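Local coordinates for synaptonemal complex protein 2 (PDB 5IWZ) that helps build the axial and lateral elements of meiotic synaptonemal complexes and is required for SYCP3 insertion and normal chromosome synapsis, at residues Phe307-Ser319 and Phe377-Phe391. Residues are numbered along the deposited sequence; the frame is centred on the assembly and turned at random.
Sequences FWIDFNLGSHTLS and FDESLEITNVTKKVF
The axes of strand 308-312, which carries Ile309 and Phe311, and helix 383-390 approach to 8.2 Å, their N-to-C directions 51° apart; the hairpin turns through a G1 bulge, His316 and Thr317 both facing Asn312. Phe311 reaches across to the helix: CB lies 3.6 Å from Val386 CG1, CE1 reaches Thr387 OG1, and at the ring's far edge CZ meets Phe377 CZ, on strand 372-378, at 4.1 Å. Thr387 OG1 donates a hydrogen bond to Ile383 O, one turn back (2.7 Å). Ile309 CG1 packs against the Phe377 ring. Nearer the turn, Val390 CG1 sits 3.6 Å from Asn312 O and 3.8 Å from Leu313 CD1, while Leu313 CD2 rides on the aliphatic Lys389 chain. With CG beside the backbone N (chi1 -69°), His316 donates a hydrogen bond from ND1 to Val390 O, 3.1 Å away in the ring plane, the donor above the carbonyl plane. An alanine here is likely to leave that carbonyl without this donor, removing a polar tie between turn and Val390. Phe391 CZ abuts Leu318 CB. In this Spt16M-like domain the helix packs against both antiparallel sheets, consistent with the C-terminal helix of PH-like folds: Val386 also touches Phe284 of strand 281-285, and Thr387 and Phe391 touch Tyr344 of strand 341-349.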
loop_
_atom_site.group_PDB
_atom_site.type_symbol
_atom_site.label_atom_id
_atom_site.label_comp_id
_atom_site.label_asym_id
_atom_site.label_seq_id
_atom_site.Cartn_x
_atom_site.Cartn_y
_atom_site.Cartn_z
ATOM N N PHE A 307 -0.661 -5.047 -24.238
ATOM C CA PHE A 307 -1.377 -4.158 -23.321
ATOM C C PHE A 307 -2.142 -5.056 -22.356
ATOM O O PHE A 307 -3.173 -5.627 -22.715
ATOM C CB PHE A 307 -2.297 -3.246 -24.129
ATOM C CG PHE A 307 -3.167 -2.327 -23.312
ATOM C CD1 PHE A 307 -2.746 -1.822 -22.092
ATOM C CD2 PHE A 307 -4.409 -1.944 -23.792
ATOM C CE1 PHE A 307 -3.557 -0.963 -21.365
ATOM C CE2 PHE A 307 -5.223 -1.084 -23.068
ATOM C CZ PHE A 307 -4.797 -0.597 -21.845
ATOM N N TRP A 308 -1.619 -5.224 -21.137
ATOM C CA TRP A 308 -2.135 -6.216 -20.196
ATOM C C TRP A 308 -3.201 -5.621 -19.271
ATOM O O TRP A 308 -3.062 -4.493 -18.799
ATOM C CB TRP A 308 -0.990 -6.775 -19.348
ATOM C CG TRP A 308 0.119 -7.505 -20.098
ATOM C CD1 TRP A 308 1.447 -7.162 -20.141
ATOM C CD2 TRP A 308 -0.004 -8.714 -20.865
ATOM N NE1 TRP A 308 2.151 -8.076 -20.893
ATOM C CE2 TRP A 308 1.288 -9.037 -21.351
ATOM C CE3 TRP A 308 -1.077 -9.549 -21.192
ATOM C CZ2 TRP A 308 1.537 -10.162 -22.141
ATOM C CZ3 TRP A 308 -0.828 -10.668 -21.987
ATOM C CH2 TRP A 308 0.472 -10.963 -22.449
ATOM N N ILE A 309 -4.258 -6.398 -19.003
ATOM C CA ILE A 309 -5.284 -6.083 -18.009
ATOM C C ILE A 309 -5.304 -7.223 -16.995
ATOM O O ILE A 309 -5.378 -8.395 -17.385
ATOM C CB ILE A 309 -6.688 -5.919 -18.630
ATOM C CG1 ILE A 309 -6.677 -4.984 -19.839
ATOM C CG2 ILE A 309 -7.710 -5.460 -17.559
ATOM C CD1 ILE A 309 -6.395 -3.520 -19.537
ATOM N N ASP A 310 -5.272 -6.883 -15.702
ATOM C CA ASP A 310 -5.175 -7.867 -14.625
ATOM C C ASP A 310 -6.496 -7.932 -13.881
ATOM O O ASP A 310 -6.995 -6.908 -13.402
ATOM C CB ASP A 310 -4.031 -7.517 -13.678
ATOM C CG ASP A 310 -2.704 -7.542 -14.387
ATOM O OD1 ASP A 310 -2.390 -8.588 -15.000
ATOM O OD2 ASP A 310 -2.023 -6.496 -14.417
ATOM N N PHE A 311 -7.071 -9.129 -13.830
ATOM C CA PHE A 311 -8.319 -9.403 -13.132
ATOM C C PHE A 311 -7.949 -10.090 -11.829
ATOM O O PHE A 311 -7.471 -11.225 -11.845
ATOM C CB PHE A 311 -9.233 -10.294 -13.975
ATOM C CG PHE A 311 -9.803 -9.620 -15.198
ATOM C CD1 PHE A 311 -11.143 -9.231 -15.236
ATOM C CD2 PHE A 311 -9.014 -9.402 -16.321
ATOM C CE1 PHE A 311 -11.683 -8.620 -16.368
ATOM C CE2 PHE A 311 -9.549 -8.800 -17.457
ATOM C CZ PHE A 311 -10.879 -8.411 -17.486
ATOM N N ASN A 312 -8.183 -9.415 -10.705
ATOM C CA ASN A 312 -7.621 -9.814 -9.412
ATOM C C ASN A 312 -8.694 -10.460 -8.548
ATOM O O ASN A 312 -9.518 -9.770 -7.948
ATOM C CB ASN A 312 -7.010 -8.601 -8.726
ATOM C CG ASN A 312 -5.889 -7.999 -9.549
ATOM O OD1 ASN A 312 -4.892 -8.674 -9.858
ATOM N ND2 ASN A 312 -6.056 -6.732 -9.941
ATOM N N LEU A 313 -8.658 -11.795 -8.460
ATOM C CA LEU A 313 -9.719 -12.539 -7.787
ATOM C C LEU A 313 -9.637 -12.417 -6.271
ATOM O O LEU A 313 -10.654 -12.561 -5.581
ATOM C CB LEU A 313 -9.661 -14.014 -8.186
ATOM C CG LEU A 313 -10.292 -14.468 -9.499
ATOM C CD1 LEU A 313 -9.924 -13.553 -10.676
ATOM C CD2 LEU A 313 -9.849 -15.918 -9.772
ATOM N N GLY A 314 -8.454 -12.159 -5.728
ATOM C CA GLY A 314 -8.361 -11.982 -4.290
ATOM C C GLY A 314 -8.894 -10.636 -3.843
ATOM O O GLY A 314 -9.634 -10.540 -2.859
ATOM N N SER A 315 -8.528 -9.579 -4.557
ATOM C CA SER A 315 -8.880 -8.227 -4.167
ATOM C C SER A 315 -10.136 -7.716 -4.850
ATOM O O SER A 315 -10.582 -6.605 -4.537
ATOM C CB SER A 315 -7.714 -7.294 -4.471
ATOM O OG SER A 315 -7.349 -7.429 -5.831
ATOM N N HIS A 316 -10.701 -8.480 -5.781
ATOM C CA HIS A 316 -11.923 -8.098 -6.495
ATOM C C HIS A 316 -11.754 -6.739 -7.158
ATOM O O HIS A 316 -12.574 -5.832 -7.010
ATOM C CB HIS A 316 -13.138 -8.133 -5.564
ATOM C CG HIS A 316 -13.506 -9.520 -5.147
ATOM N ND1 HIS A 316 -14.453 -10.266 -5.811
ATOM C CD2 HIS A 316 -13.001 -10.327 -4.181
ATOM C CE1 HIS A 316 -14.545 -11.459 -5.248
ATOM N NE2 HIS A 316 -13.671 -11.523 -4.259
ATOM N N THR A 317 -10.645 -6.595 -7.883
ATOM C CA THR A 317 -10.359 -5.388 -8.638
ATOM C C THR A 317 -9.975 -5.768 -10.059
ATOM O O THR A 317 -9.589 -6.906 -10.349
ATOM C CB THR A 317 -9.199 -4.566 -8.027
ATOM O OG1 THR A 317 -7.978 -5.316 -8.138
ATOM C CG2 THR A 317 -9.465 -4.240 -6.556
ATOM N N LEU A 318 -10.045 -4.791 -10.942
ATOM C CA LEU A 318 -9.403 -4.889 -12.243
ATOM C C LEU A 318 -8.346 -3.795 -12.286
ATOM O O LEU A 318 -8.616 -2.656 -11.893
ATOM C CB LEU A 318 -10.451 -4.797 -13.378
ATOM C CG LEU A 318 -10.525 -3.976 -14.676
ATOM C CD1 LEU A 318 -9.247 -3.414 -15.218
ATOM C CD2 LEU A 318 -11.181 -4.826 -15.765
ATOM N N SER A 319 -7.131 -4.145 -12.700
ATOM C CA SER A 319 -6.064 -3.159 -12.683
ATOM C C SER A 319 -5.222 -3.269 -13.938
ATOM O O SER A 319 -5.170 -4.307 -14.614
ATOM C CB SER A 319 -5.166 -3.276 -11.423
ATOM O OG SER A 319 -4.417 -4.478 -11.442
ATOM N N PHE A 377 -11.455 -6.582 -26.243
ATOM C CA PHE A 377 -10.675 -7.807 -26.203
ATOM C C PHE A 377 -10.923 -8.637 -27.457
ATOM O O PHE A 377 -11.961 -8.516 -28.107
ATOM C CB PHE A 377 -11.045 -8.661 -24.986
ATOM C CG PHE A 377 -10.727 -8.020 -23.661
ATOM C CD1 PHE A 377 -9.450 -8.108 -23.115
ATOM C CD2 PHE A 377 -11.715 -7.366 -22.950
ATOM C CE1 PHE A 377 -9.164 -7.539 -21.873
ATOM C CE2 PHE A 377 -11.436 -6.786 -21.710
ATOM C CZ PHE A 377 -10.158 -6.865 -21.180
ATOM N N ASP A 378 -9.953 -9.491 -27.781
ATOM C CA ASP A 378 -10.166 -10.512 -28.795
ATOM C C ASP A 378 -11.328 -11.421 -28.396
ATOM O O ASP A 378 -11.482 -11.785 -27.229
ATOM C CB ASP A 378 -8.900 -11.336 -28.983
ATOM C CG ASP A 378 -9.043 -12.361 -30.095
ATOM O OD1 ASP A 378 -8.891 -11.974 -31.272
ATOM O OD2 ASP A 378 -9.327 -13.537 -29.792
ATOM N N GLU A 379 -12.158 -11.784 -29.379
ATOM C CA GLU A 379 -13.380 -12.537 -29.115
ATOM C C GLU A 379 -13.115 -13.933 -28.559
ATOM O O GLU A 379 -13.992 -14.497 -27.892
ATOM C CB GLU A 379 -14.205 -12.630 -30.399
ATOM C CG GLU A 379 -13.346 -12.859 -31.622
ATOM C CD GLU A 379 -14.152 -12.958 -32.903
ATOM O OE1 GLU A 379 -13.529 -13.057 -33.984
ATOM O OE2 GLU A 379 -15.404 -12.925 -32.828
ATOM N N SER A 380 -11.923 -14.498 -28.780
ATOM C CA SER A 380 -11.612 -15.795 -28.186
ATOM C C SER A 380 -11.358 -15.731 -26.682
ATOM O O SER A 380 -11.255 -16.782 -26.042
ATOM C CB SER A 380 -10.393 -16.426 -28.876
ATOM O OG SER A 380 -9.181 -15.773 -28.511
ATOM N N LEU A 381 -11.255 -14.546 -26.091
ATOM C CA LEU A 381 -10.918 -14.469 -24.672
ATOM C C LEU A 381 -12.165 -14.640 -23.809
ATOM O O LEU A 381 -13.251 -14.172 -24.160
ATOM C CB LEU A 381 -10.227 -13.141 -24.366
ATOM C CG LEU A 381 -8.883 -13.003 -25.094
ATOM C CD1 LEU A 381 -8.297 -11.615 -24.867
ATOM C CD2 LEU A 381 -7.903 -14.092 -24.647
ATOM N N GLU A 382 -12.002 -15.313 -22.668
ATOM C CA GLU A 382 -13.120 -15.639 -21.775
ATOM C C GLU A 382 -13.451 -14.485 -20.816
ATOM O O GLU A 382 -13.366 -14.605 -19.597
ATOM C CB GLU A 382 -12.805 -16.902 -20.982
ATOM C CG GLU A 382 -12.852 -18.207 -21.764
ATOM C CD GLU A 382 -12.743 -19.428 -20.843
ATOM O OE1 GLU A 382 -11.917 -20.316 -21.134
ATOM O OE2 GLU A 382 -13.473 -19.493 -19.825
ATOM N N ILE A 383 -13.868 -13.358 -21.389
ATOM C CA ILE A 383 -14.117 -12.172 -20.569
ATOM C C ILE A 383 -15.270 -12.418 -19.602
ATOM O O ILE A 383 -15.214 -12.021 -18.431
ATOM C CB ILE A 383 -14.377 -10.947 -21.467
ATOM C CG1 ILE A 383 -13.160 -10.673 -22.373
ATOM C CG2 ILE A 383 -14.724 -9.717 -20.622
ATOM C CD1 ILE A 383 -11.808 -10.917 -21.681
ATOM N N THR A 384 -16.319 -13.109 -20.062
ATOM C CA THR A 384 -17.535 -13.230 -19.264
ATOM C C THR A 384 -17.282 -13.977 -17.961
ATOM O O THR A 384 -17.668 -13.512 -16.880
ATOM C CB THR A 384 -18.630 -13.915 -20.082
ATOM O OG1 THR A 384 -19.119 -13.002 -21.075
ATOM C CG2 THR A 384 -19.782 -14.334 -19.180
ATOM N N ASN A 385 -16.618 -15.135 -18.033
ATOM C CA ASN A 385 -16.495 -15.925 -16.813
ATOM C C ASN A 385 -15.451 -15.366 -15.857
ATOM O O ASN A 385 -15.634 -15.457 -14.639
ATOM C CB ASN A 385 -16.210 -17.383 -17.157
ATOM C CG ASN A 385 -17.421 -18.071 -17.761
ATOM O OD1 ASN A 385 -17.297 -18.860 -18.692
ATOM N ND2 ASN A 385 -18.606 -17.758 -17.240
ATOM N N VAL A 386 -14.381 -14.751 -16.364
ATOM C CA VAL A 386 -13.429 -14.111 -15.455
ATOM C C VAL A 386 -14.045 -12.878 -14.787
ATOM O O VAL A 386 -13.865 -12.657 -13.586
ATOM C CB VAL A 386 -12.127 -13.758 -16.196
ATOM C CG1 VAL A 386 -11.195 -13.010 -15.261
ATOM C CG2 VAL A 386 -11.439 -15.026 -16.698
ATOM N N THR A 387 -14.764 -12.045 -15.546
ATOM C CA THR A 387 -15.257 -10.796 -14.960
ATOM C C THR A 387 -16.199 -11.065 -13.788
ATOM O O THR A 387 -16.188 -10.328 -12.795
ATOM C CB THR A 387 -15.940 -9.925 -16.013
ATOM O OG1 THR A 387 -15.023 -9.657 -17.079
ATOM C CG2 THR A 387 -16.343 -8.572 -15.405
ATOM N N LYS A 388 -16.983 -12.144 -13.852
ATOM C CA LYS A 388 -17.931 -12.408 -12.775
ATOM C C LYS A 388 -17.250 -12.900 -11.504
ATOM O O LYS A 388 -17.880 -12.873 -10.440
ATOM C CB LYS A 388 -19.002 -13.401 -13.233
ATOM C CG LYS A 388 -18.549 -14.837 -13.302
ATOM C CD LYS A 388 -19.332 -15.611 -14.362
ATOM C CE LYS A 388 -20.814 -15.695 -14.042
ATOM N NZ LYS A 388 -21.531 -16.428 -15.134
ATOM N N LYS A 389 -15.973 -13.290 -11.582
ATOM C CA LYS A 389 -15.199 -13.627 -10.388
ATOM C C LYS A 389 -14.731 -12.390 -9.626
ATOM O O LYS A 389 -14.503 -12.469 -8.412
ATOM C CB LYS A 389 -13.979 -14.478 -10.762
ATOM C CG LYS A 389 -14.292 -15.791 -11.500
ATOM C CD LYS A 389 -13.033 -16.625 -11.720
ATOM C CE LYS A 389 -13.012 -17.304 -13.092
ATOM N NZ LYS A 389 -13.978 -18.427 -13.235
ATOM N N VAL A 390 -14.563 -11.248 -10.288
ATOM C CA VAL A 390 -14.132 -10.037 -9.591
ATOM C C VAL A 390 -15.298 -9.092 -9.309
ATOM O O VAL A 390 -15.353 -8.478 -8.239
ATOM C CB VAL A 390 -12.993 -9.322 -10.358
ATOM C CG1 VAL A 390 -11.849 -10.296 -10.614
ATOM C CG2 VAL A 390 -13.467 -8.730 -11.656
ATOM N N PHE A 391 -16.240 -8.961 -10.245
ATOM C CA PHE A 391 -17.379 -8.070 -10.043
ATOM C C PHE A 391 -18.658 -8.893 -9.940
ATOM O O PHE A 391 -19.613 -8.678 -10.693
ATOM C CB PHE A 391 -17.481 -7.040 -11.175
ATOM C CG PHE A 391 -16.244 -6.168 -11.333
ATOM C CD1 PHE A 391 -15.557 -5.691 -10.231
ATOM C CD2 PHE A 391 -15.774 -5.840 -12.594
ATOM C CE1 PHE A 391 -14.424 -4.892 -10.383
ATOM C CE2 PHE A 391 -14.648 -5.059 -12.765
ATOM C CZ PHE A 391 -13.970 -4.572 -11.673
#